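Local atomic coordinates of orotidine 5'-phosphate decarboxylase (Pyrococcus horikoshii, PDB entry 2CZ5), a protein that probably catalyses the decarboxylation of orotidine 5'-monophosphate to uridine 5'-monophosphate, the last step of de novo UMP synthesis. Residues M27-W32 / E53-L58; I17-K22 / K47-V52; G100-V105 / N129-F134. All blocks are in the same frame, centred on the assembly; numbering follows the deposited sequence.

Contact 1. Residues M27-W32 / E53-L58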
loop_
_atom_site.group_PDB
_atom_site.type_symbol
_atom_site.label_atom_id
_atom_site.label_comp_id
_atom_site.label_asym_id
_atom_site.label_seq_id
_atom_site.Cartn_x
_atom_site.Cartn_y
_atom_site.Cartn_z
ATOM N N MET A 27 17.418 3.514 -13.378
ATOM C CA MET A 27 16.946 2.610 -12.333
ATOM C C MET A 27 15.697 1.908 -12.816
ATOM O O MET A 27 15.077 2.348 -13.775
ATOM C CB MET A 27 16.575 3.385 -11.068
ATOM C CG MET A 27 17.688 4.241 -10.465
ATOM S SD MET A 27 17.169 4.776 -8.830
ATOM C CE MET A 27 18.476 6.037 -8.460
ATOM N N ILE A 28 15.331 0.833 -12.128
ATOM C CA ILE A 28 14.110 0.090 -12.450
ATOM C C ILE A 28 13.233 0.192 -11.206
ATOM O O ILE A 28 13.709 -0.029 -10.093
ATOM C CB ILE A 28 14.394 -1.386 -12.726
ATOM C CG1 ILE A 28 15.253 -1.533 -13.985
ATOM C CG2 ILE A 28 13.064 -2.142 -12.880
ATOM C CD1 ILE A 28 15.860 -2.921 -14.136
ATOM N N LYS A 29 11.966 0.553 -11.390
ATOM C CA LYS A 29 11.038 0.682 -10.272
ATOM C C LYS A 29 10.043 -0.478 -10.316
ATOM O O LYS A 29 9.326 -0.658 -11.305
ATOM C CB LYS A 29 10.303 2.017 -10.357
ATOM C CG LYS A 29 9.390 2.319 -9.174
ATOM C CD LYS A 29 8.844 3.767 -9.231
ATOM C CE LYS A 29 7.845 4.001 -10.373
ATOM N NZ LYS A 29 6.577 3.211 -10.211
ATOM N N VAL A 30 10.020 -1.249 -9.234
ATOM C CA VAL A 30 9.151 -2.411 -9.104
ATOM C C VAL A 30 8.019 -2.049 -8.143
ATOM O O VAL A 30 8.254 -1.445 -7.085
ATOM C CB VAL A 30 9.952 -3.636 -8.544
ATOM C CG1 VAL A 30 9.036 -4.844 -8.391
ATOM C CG2 VAL A 30 11.119 -3.971 -9.476
ATOM N N ASN A 31 6.794 -2.412 -8.512
ATOM C CA ASN A 31 5.634 -2.113 -7.684
ATOM C C ASN A 31 4.992 -3.467 -7.322
ATOM O O ASN A 31 5.508 -4.527 -7.687
ATOM C CB ASN A 31 4.659 -1.219 -8.475
ATOM C CG ASN A 31 3.716 -0.409 -7.578
ATOM O OD1 ASN A 31 3.134 -0.932 -6.629
ATOM N ND2 ASN A 31 3.541 0.870 -7.906
ATOM N N TRP A 32 3.883 -3.434 -6.601
ATOM C CA TRP A 32 3.239 -4.669 -6.174
ATOM C C TRP A 32 2.807 -5.607 -7.317
ATOM O O TRP A 32 2.794 -6.819 -7.138
ATOM C CB TRP A 32 2.050 -4.352 -5.247
ATOM C CG TRP A 32 2.438 -3.670 -3.931
ATOM C CD1 TRP A 32 2.081 -2.416 -3.531
ATOM C CD2 TRP A 32 3.190 -4.237 -2.844
ATOM N NE1 TRP A 32 2.557 -2.165 -2.262
ATOM C CE2 TRP A 32 3.242 -3.265 -1.819
ATOM C CE3 TRP A 32 3.827 -5.473 -2.638
ATOM C CZ2 TRP A 32 3.904 -3.486 -0.605
ATOM C CZ3 TRP A 32 4.488 -5.696 -1.424
ATOM C CH2 TRP A 32 4.520 -4.701 -0.425
ATOM N N GLU A 53 20.175 0.152 -10.190
ATOM C CA GLU A 53 19.524 0.160 -8.882
ATOM C C GLU A 53 18.026 -0.047 -8.974
ATOM O O GLU A 53 17.403 0.301 -9.984
ATOM C CB GLU A 53 19.828 1.463 -8.157
ATOM C CG GLU A 53 21.304 1.628 -7.882
ATOM C CD GLU A 53 21.570 2.710 -6.873
ATOM O OE1 GLU A 53 22.296 2.441 -5.891
ATOM O OE2 GLU A 53 21.048 3.827 -7.059
ATOM N N ILE A 54 17.451 -0.614 -7.912
ATOM C CA ILE A 54 16.015 -0.905 -7.880
ATOM C C ILE A 54 15.245 -0.093 -6.847
ATOM O O ILE A 54 15.604 -0.084 -5.676
ATOM C CB ILE A 54 15.733 -2.395 -7.523
ATOM C CG1 ILE A 54 16.518 -3.350 -8.426
ATOM C CG2 ILE A 54 14.238 -2.658 -7.586
ATOM C CD1 ILE A 54 16.241 -3.216 -9.900
ATOM N N ILE A 55 14.181 0.575 -7.283
ATOM C CA ILE A 55 13.321 1.310 -6.362
ATOM C C ILE A 55 12.097 0.427 -6.148
ATOM O O ILE A 55 11.507 -0.048 -7.120
ATOM C CB ILE A 55 12.806 2.636 -6.970
ATOM C CG1 ILE A 55 13.977 3.585 -7.256
ATOM C CG2 ILE A 55 11.799 3.282 -6.023
ATOM C CD1 ILE A 55 13.544 4.855 -8.024
ATOM N N ALA A 56 11.726 0.188 -4.893
ATOM C CA ALA A 56 10.515 -0.598 -4.618
ATOM C C ALA A 56 9.391 0.419 -4.377
ATOM O O ALA A 56 9.323 1.052 -3.313
ATOM C CB ALA A 56 10.712 -1.482 -3.371
ATOM N N ASP A 57 8.529 0.598 -5.371
ATOM C CA ASP A 57 7.409 1.538 -5.243
ATOM C C ASP A 57 6.241 0.806 -4.571
ATOM O O ASP A 57 5.344 0.228 -5.215
ATOM C CB ASP A 57 7.014 2.075 -6.615
ATOM C CG ASP A 57 6.015 3.231 -6.532
ATOM O OD1 ASP A 57 5.439 3.501 -5.445
ATOM O OD2 ASP A 57 5.802 3.873 -7.574
ATOM N N LEU A 58 6.269 0.840 -3.250
ATOM C CA LEU A 58 5.286 0.160 -2.449
ATOM C C LEU A 58 4.201 1.048 -1.858
ATOM O O LEU A 58 3.243 0.527 -1.285
ATOM C CB LEU A 58 6.007 -0.596 -1.332
ATOM C CG LEU A 58 7.158 -1.499 -1.802
ATOM C CD1 LEU A 58 7.800 -2.144 -0.590
ATOM C CD2 LEU A 58 6.621 -2.582 -2.782
#
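In the substrate pocket of a TIM barrel, Lys29 and Asp57, two substrate-binding residues, meet across the neighbouring strands 27-31 and 53-58. Lys29 starts with CG opposite its backbone N (chi1 -175°), which lays CG beside Asp57 CB at 3.5 Å. The chain then bends at its last two torsions and swings NZ onto Asp57 OD2, a salt bridge of 2.8 Å made on the anti lone pair of that oxygen. Asp57 OD1 pairs with Lys59, the assigned proton donor, so the carboxylate is gripped by a lysine at each oxygen, which probably fixes its rotation. A citrate, probably from the crystallisation liquor, also hydrogen-bonds Lys29 NZ.

Beneath this pair runs a parallel ladder, the second and third strands of the closed eight-stranded barrel, with axes 4.6 Å apart and inclined by 28°. Ile28 N and Val30 N give to Glu53 O and Ile55 O, while Ile55 N and Asp57 N give to Ile28 O and Val30 O. On the face that carries Lys29 and Asp57, Met27 SD lies against Ile55 CD1 at 3.7 Å. On the opposite face, Val30 CG2 meets Ile54 CG2 under helix 42-50.

Past the strand, Trp32 NE1 donates to Leu58 O at 2.9 Å, with the oxygen 24° out of the indole plane. Leu58 CD2 sits over the centre of the six-membered ring, 3.5 Å from its centroid, in a CH-pi contact. The same tryptophan stacks on Trp32 of the second subunit. Asn31 OD1 accepts from Trp32 N at 2.6 Å, in the amide plane and on a lone pair, while Asn31 ND2 reaches Asp62 of the second subunit.

Contact 2. Residues I17-K22 / K47-V52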
loop_
_atom_site.group_PDB
_atom_site.type_symbol
_atom_site.label_atom_id
_atom_site.label_comp_id
_atom_site.label_asym_id
_atom_site.label_seq_id
_atom_site.Cartn_x
_atom_site.Cartn_y
_atom_site.Cartn_z
ATOM N N ILE A 17 12.185 -7.137 -21.011
ATOM C CA ILE A 17 12.007 -5.725 -21.285
ATOM C C ILE A 17 13.140 -4.924 -20.615
ATOM O O ILE A 17 13.724 -4.031 -21.226
ATOM C CB ILE A 17 10.656 -5.202 -20.735
ATOM C CG1 ILE A 17 9.490 -5.708 -21.597
ATOM C CG2 ILE A 17 10.637 -3.682 -20.736
ATOM C CD1 ILE A 17 8.155 -5.279 -21.065
ATOM N N ALA A 18 13.444 -5.257 -19.368
ATOM C CA ALA A 18 14.487 -4.526 -18.630
ATOM C C ALA A 18 15.866 -4.621 -19.277
ATOM O O ALA A 18 16.614 -3.635 -19.321
ATOM C CB ALA A 18 14.544 -5.038 -17.179
ATOM N N LYS A 19 16.226 -5.815 -19.749
ATOM C CA LYS A 19 17.518 -5.990 -20.389
ATOM C C LYS A 19 17.558 -5.231 -21.705
ATOM O O LYS A 19 18.577 -4.631 -22.044
ATOM C CB LYS A 19 17.817 -7.469 -20.644
ATOM C CG LYS A 19 18.023 -8.280 -19.379
ATOM C CD LYS A 19 18.128 -9.771 -19.688
ATOM C CE LYS A 19 19.518 -10.149 -20.149
ATOM N NZ LYS A 19 19.890 -9.476 -21.420
ATOM N N SER A 20 16.449 -5.237 -22.442
ATOM C CA SER A 20 16.421 -4.540 -23.726
ATOM C C SER A 20 16.517 -3.016 -23.634
ATOM O O SER A 20 16.912 -2.380 -24.606
ATOM C CB SER A 20 15.166 -4.913 -24.534
ATOM O OG SER A 20 14.016 -4.229 -24.053
ATOM N N VAL A 21 16.182 -2.418 -22.491
ATOM C CA VAL A 21 16.248 -0.954 -22.375
ATOM C C VAL A 21 17.297 -0.499 -21.376
ATOM O O VAL A 21 17.448 0.692 -21.140
ATOM C CB VAL A 21 14.874 -0.339 -21.932
ATOM C CG1 VAL A 21 13.725 -0.959 -22.762
ATOM C CG2 VAL A 21 14.634 -0.575 -20.420
ATOM N N LYS A 22 18.017 -1.453 -20.799
ATOM C CA LYS A 22 19.019 -1.164 -19.776
ATOM C C LYS A 22 19.975 -0.017 -20.124
ATOM O O LYS A 22 20.256 0.832 -19.279
ATOM C CB LYS A 22 19.800 -2.445 -19.460
ATOM C CG LYS A 22 20.826 -2.320 -18.348
ATOM C CD LYS A 22 22.146 -1.758 -18.864
ATOM C CE LYS A 22 23.199 -1.719 -17.759
ATOM N NZ LYS A 22 24.513 -1.233 -18.250
ATOM N N LYS A 47 18.196 -7.078 -10.674
ATOM C CA LYS A 47 19.493 -6.481 -10.408
ATOM C C LYS A 47 20.600 -7.325 -11.041
ATOM O O LYS A 47 21.505 -6.786 -11.671
ATOM C CB LYS A 47 19.722 -6.352 -8.900
ATOM C CG LYS A 47 21.020 -5.646 -8.538
ATOM C CD LYS A 47 21.211 -5.603 -7.027
ATOM C CE LYS A 47 20.381 -4.509 -6.379
ATOM N NZ LYS A 47 21.021 -3.187 -6.601
ATOM N N GLU A 48 20.519 -8.645 -10.903
ATOM C CA GLU A 48 21.542 -9.507 -11.491
ATOM C C GLU A 48 21.592 -9.430 -13.022
ATOM O O GLU A 48 22.660 -9.544 -13.616
ATOM C CB GLU A 48 21.334 -10.960 -11.052
ATOM C CG GLU A 48 22.207 -11.375 -9.860
ATOM C CD GLU A 48 21.410 -11.997 -8.725
ATOM O OE1 GLU A 48 20.461 -12.767 -9.012
ATOM O OE2 GLU A 48 21.746 -11.728 -7.547
ATOM N N GLU A 49 20.445 -9.226 -13.661
ATOM C CA GLU A 49 20.395 -9.156 -15.119
ATOM C C GLU A 49 20.716 -7.789 -15.729
ATOM O O GLU A 49 21.068 -7.717 -16.903
ATOM C CB GLU A 49 19.018 -9.615 -15.620
ATOM C CG GLU A 49 18.671 -11.055 -15.248
ATOM C CD GLU A 49 19.198 -12.070 -16.251
ATOM O OE1 GLU A 49 20.273 -11.838 -16.841
ATOM O OE2 GLU A 49 18.532 -13.111 -16.440
ATOM N N THR A 50 20.613 -6.711 -14.949
ATOM C CA THR A 50 20.871 -5.365 -15.492
ATOM C C THR A 50 21.936 -4.550 -14.779
ATOM O O THR A 50 22.530 -3.640 -15.368
ATOM C CB THR A 50 19.600 -4.481 -15.485
ATOM O OG1 THR A 50 19.218 -4.209 -14.129
ATOM C CG2 THR A 50 18.454 -5.176 -16.209
ATOM N N GLY A 51 22.153 -4.831 -13.505
ATOM C CA GLY A 51 23.149 -4.056 -12.783
ATOM C C GLY A 51 22.755 -2.619 -12.441
ATOM O O GLY A 51 23.618 -1.812 -12.085
ATOM N N VAL A 52 21.478 -2.262 -12.564
ATOM C CA VAL A 52 21.078 -0.901 -12.196
ATOM C C VAL A 52 20.370 -0.987 -10.842
ATOM O O VAL A 52 20.021 -2.077 -10.391
ATOM C CB VAL A 52 20.139 -0.230 -13.244
ATOM C CG1 VAL A 52 20.809 -0.247 -14.619
ATOM C CG2 VAL A 52 18.789 -0.918 -13.282
#
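Lys22 lays its aliphatic chain along Thr50, the two side chains running antiparallel alongside one another near the C-terminal parts of helices 11-21 and 42-50. Lys22 CB sets out toward the other helix, 4.5 Å from Thr50 CG2. CG, placed opposite the backbone N (chi1 -176°), packs on Thr50 CB at 3.8 Å. A bend at the next torsion (chi2 -84°) turns the rest of the chain, which then runs out extended: CD passes near Thr50 O, and CE comes to 3.1 Å from that same oxygen, a close carbon-oxygen approach. CE also flanks Val52 CG1 at 4.2 Å, and NZ continues past without a hydrogen bond to Thr50 O.

Thr50 itself turns its methyl to the partner helix, CG2 resting 4.0 Å from Ala18 CB and close to the Ala18 carbonyl. Its hydroxyl is bonded to Leu46 O inside its own helix; this bond, with a weak one from Val52 N, probably helps to keep the methyl turned this way. Gly51, with positive phi, carries the chain out of the helix between Thr50 and Val52. At the outer margin Lys19 CE approaches Glu49 OE1 at 3.8 Å, but Lys19 NZ stays 5.2 Å from it, so any attraction between the opposite charges is probably weak.

The two helices are neighbours in the outer ring of the barrel. Ala18, Thr50 and Val52 all rest on Ile28 of strand 27-31, which lies beneath the seam between them, while Val21 packs on helix 194-206 on the other flank of helix 11-21.

Contact 3. Residues G100-V105 / N129-F134; sequences GEIIMV and NEIEPF
Met104 and Pro133 cross at about a right angle, SD lying against Pro133 CG at 3.7 Å; SD also lies 4.3 Å from Ile131 CB. Ile102 crosses the same proline obliquely. Its CG1 stands between the backbone N and the carbonyl carbon (chi1 52°), which carries CD1 over to Pro133 CB at 3.7 Å and on toward Ile131 CG2. Both side chains thus pack on Pro133 from the strand side. With Met104 cut back to an alanine, the sulfur is lost, and a gap would probably open beside Pro133 CG and Ile131 CB.

Phe134 lies alongside Ile103, both pointing the same way, and presents its ring edge, CD1, to Ile103 CG1 at 3.9 Å. Glu101 OE1 approaches Phe134 CB, the carboxylate plane standing 79° from the ring. Phe134 N gives a short but bent bond (2.8 Å, 132° at the hydrogen) to Ile102 O, where helix 121-131 of this beta-alpha-beta unit turns back toward strand 135-137. A water accepts from Ile102 N at 2.8 Å and weakly shares the Phe134 N-H.

Backbone bond, water and the marginal Glu101 carboxylate apart, the join is mostly apolar and probably rests on the fit of Pro133 and Phe134 against the strand.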
loop_
_atom_site.group_PDB
_atom_site.type_symbol
_atom_site.label_atom_id
_atom_site.label_comp_id
_atom_site.label_asym_id
_atom_site.label_seq_id
_atom_site.Cartn_x
_atom_site.Cartn_y
_atom_site.Cartn_z
ATOM N N GLY A 100 16.652 1.714 5.279
ATOM C CA GLY A 100 17.199 1.951 3.949
ATOM C C GLY A 100 16.785 3.297 3.385
ATOM O O GLY A 100 16.031 4.024 4.017
ATOM N N GLU A 101 17.267 3.639 2.193
ATOM C CA GLU A 101 16.917 4.929 1.618
ATOM C C GLU A 101 15.475 4.962 1.135
ATOM O O GLU A 101 14.928 3.955 0.647
ATOM C CB GLU A 101 17.890 5.295 0.490
ATOM C CG GLU A 101 19.326 5.396 0.982
ATOM C CD GLU A 101 20.187 6.293 0.121
ATOM O OE1 GLU A 101 20.061 7.529 0.237
ATOM O OE2 GLU A 101 20.982 5.764 -0.682
ATOM N N ILE A 102 14.860 6.130 1.277
ATOM C CA ILE A 102 13.467 6.298 0.902
ATOM C C ILE A 102 13.181 7.471 -0.032
ATOM O O ILE A 102 13.971 8.417 -0.182
ATOM C CB ILE A 102 12.601 6.508 2.153
ATOM C CG1 ILE A 102 13.207 7.636 2.995
ATOM C CG2 ILE A 102 12.531 5.232 2.979
ATOM C CD1 ILE A 102 12.178 8.359 3.843
ATOM N N ILE A 103 12.018 7.387 -0.655
ATOM C CA ILE A 103 11.521 8.417 -1.537
ATOM C C ILE A 103 10.128 8.661 -0.980
ATOM O O ILE A 103 9.392 7.716 -0.709
ATOM C CB ILE A 103 11.438 7.921 -2.985
ATOM C CG1 ILE A 103 12.851 7.787 -3.560
ATOM C CG2 ILE A 103 10.561 8.850 -3.805
ATOM C CD1 ILE A 103 12.953 6.833 -4.739
ATOM N N MET A 104 9.771 9.923 -0.811
ATOM C CA MET A 104 8.475 10.279 -0.246
ATOM C C MET A 104 7.459 10.837 -1.237
ATOM O O MET A 104 7.780 11.648 -2.098
ATOM C CB MET A 104 8.691 11.285 0.895
ATOM C CG MET A 104 9.305 10.677 2.146
ATOM S SD MET A 104 9.829 11.967 3.365
ATOM C CE MET A 104 8.276 12.584 3.880
ATOM N N VAL A 105 6.219 10.372 -1.129
ATOM C CA VAL A 105 5.172 10.883 -1.996
ATOM C C VAL A 105 4.652 12.189 -1.408
ATOM O O VAL A 105 4.131 12.209 -0.288
ATOM C CB VAL A 105 3.995 9.898 -2.094
ATOM C CG1 VAL A 105 2.924 10.474 -3.001
ATOM C CG2 VAL A 105 4.488 8.561 -2.588
ATOM N N ASN A 129 11.488 17.905 3.994
ATOM C CA ASN A 129 12.673 18.727 4.240
ATOM C C ASN A 129 13.302 18.378 5.586
ATOM O O ASN A 129 14.517 18.390 5.731
ATOM C CB ASN A 129 12.322 20.223 4.209
ATOM C CG ASN A 129 12.206 20.775 2.788
ATOM O OD1 ASN A 129 12.706 20.180 1.840
ATOM N ND2 ASN A 129 11.567 21.934 2.648
ATOM N N GLU A 130 12.471 18.068 6.574
ATOM C CA GLU A 130 12.973 17.724 7.896
ATOM C C GLU A 130 13.593 16.319 7.929
ATOM O O GLU A 130 14.675 16.099 8.498
ATOM C CB GLU A 130 11.820 17.868 8.900
ATOM C CG GLU A 130 12.168 17.609 10.357
ATOM C CD GLU A 130 11.997 16.152 10.754
ATOM O OE1 GLU A 130 10.928 15.571 10.436
ATOM O OE2 GLU A 130 12.925 15.600 11.396
ATOM N N ILE A 131 12.917 15.370 7.293
ATOM C CA ILE A 131 13.374 13.984 7.239
ATOM C C ILE A 131 14.600 13.761 6.364
ATOM O O ILE A 131 15.462 12.927 6.676
ATOM C CB ILE A 131 12.235 13.071 6.692
ATOM C CG1 ILE A 131 11.027 13.142 7.624
ATOM C CG2 ILE A 131 12.737 11.644 6.507
ATOM C CD1 ILE A 131 11.282 12.606 8.992
ATOM N N GLU A 132 14.651 14.503 5.260
ATOM C CA GLU A 132 15.708 14.430 4.246
ATOM C C GLU A 132 15.833 13.070 3.571
ATOM O O GLU A 132 16.857 12.391 3.660
ATOM C CB GLU A 132 17.063 14.872 4.821
ATOM C CG GLU A 132 17.002 16.279 5.388
ATOM C CD GLU A 132 18.376 16.847 5.716
ATOM O OE1 GLU A 132 19.166 17.080 4.783
ATOM O OE2 GLU A 132 18.662 17.055 6.907
ATOM N N PRO A 133 14.763 12.636 2.891
ATOM C CA PRO A 133 14.817 11.345 2.210
ATOM C C PRO A 133 15.746 11.476 1.002
ATOM O O PRO A 133 16.247 12.566 0.706
ATOM C CB PRO A 133 13.374 11.139 1.767
ATOM C CG PRO A 133 12.959 12.549 1.413
ATOM C CD PRO A 133 13.490 13.325 2.614
ATOM N N PHE A 134 15.959 10.378 0.289
ATOM C CA PHE A 134 16.794 10.443 -0.897
ATOM C C PHE A 134 16.106 11.357 -1.918
ATOM O O PHE A 134 16.755 12.147 -2.607
ATOM C CB PHE A 134 16.996 9.043 -1.485
ATOM C CG PHE A 134 17.475 9.055 -2.900
ATOM C CD1 PHE A 134 16.591 8.789 -3.949
ATOM C CD2 PHE A 134 18.800 9.354 -3.196
ATOM C CE1 PHE A 134 17.022 8.822 -5.275
ATOM C CE2 PHE A 134 19.245 9.390 -4.529
ATOM C CZ PHE A 134 18.353 9.123 -5.565
HETATM O O HOH W 1 16.515 8.136 2.363
#

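Overall arrangement
Contact 1 is the core of the set: a buried strand pair held by a backbone ladder, with the Lys29-Asp57 salt bridge on its pocket side and its far end reaching the second subunit. Contact 2 belongs to the outer helical ring, about 17 Å from the centre of the chain, and relies on aliphatic packing. Contact 3 is buried too, but joins a strand to the loop after a helix, largely through apolar side chains. The Ile28 side chain ties contact 1 to contact 2, while Ile55 on Ile103 and Met27 CE near Phe134 CZ join contact 1 to contact 3 at the same barrel sheet. Contacts 2 and 3 stay about 11 Å apart at their nearest atoms.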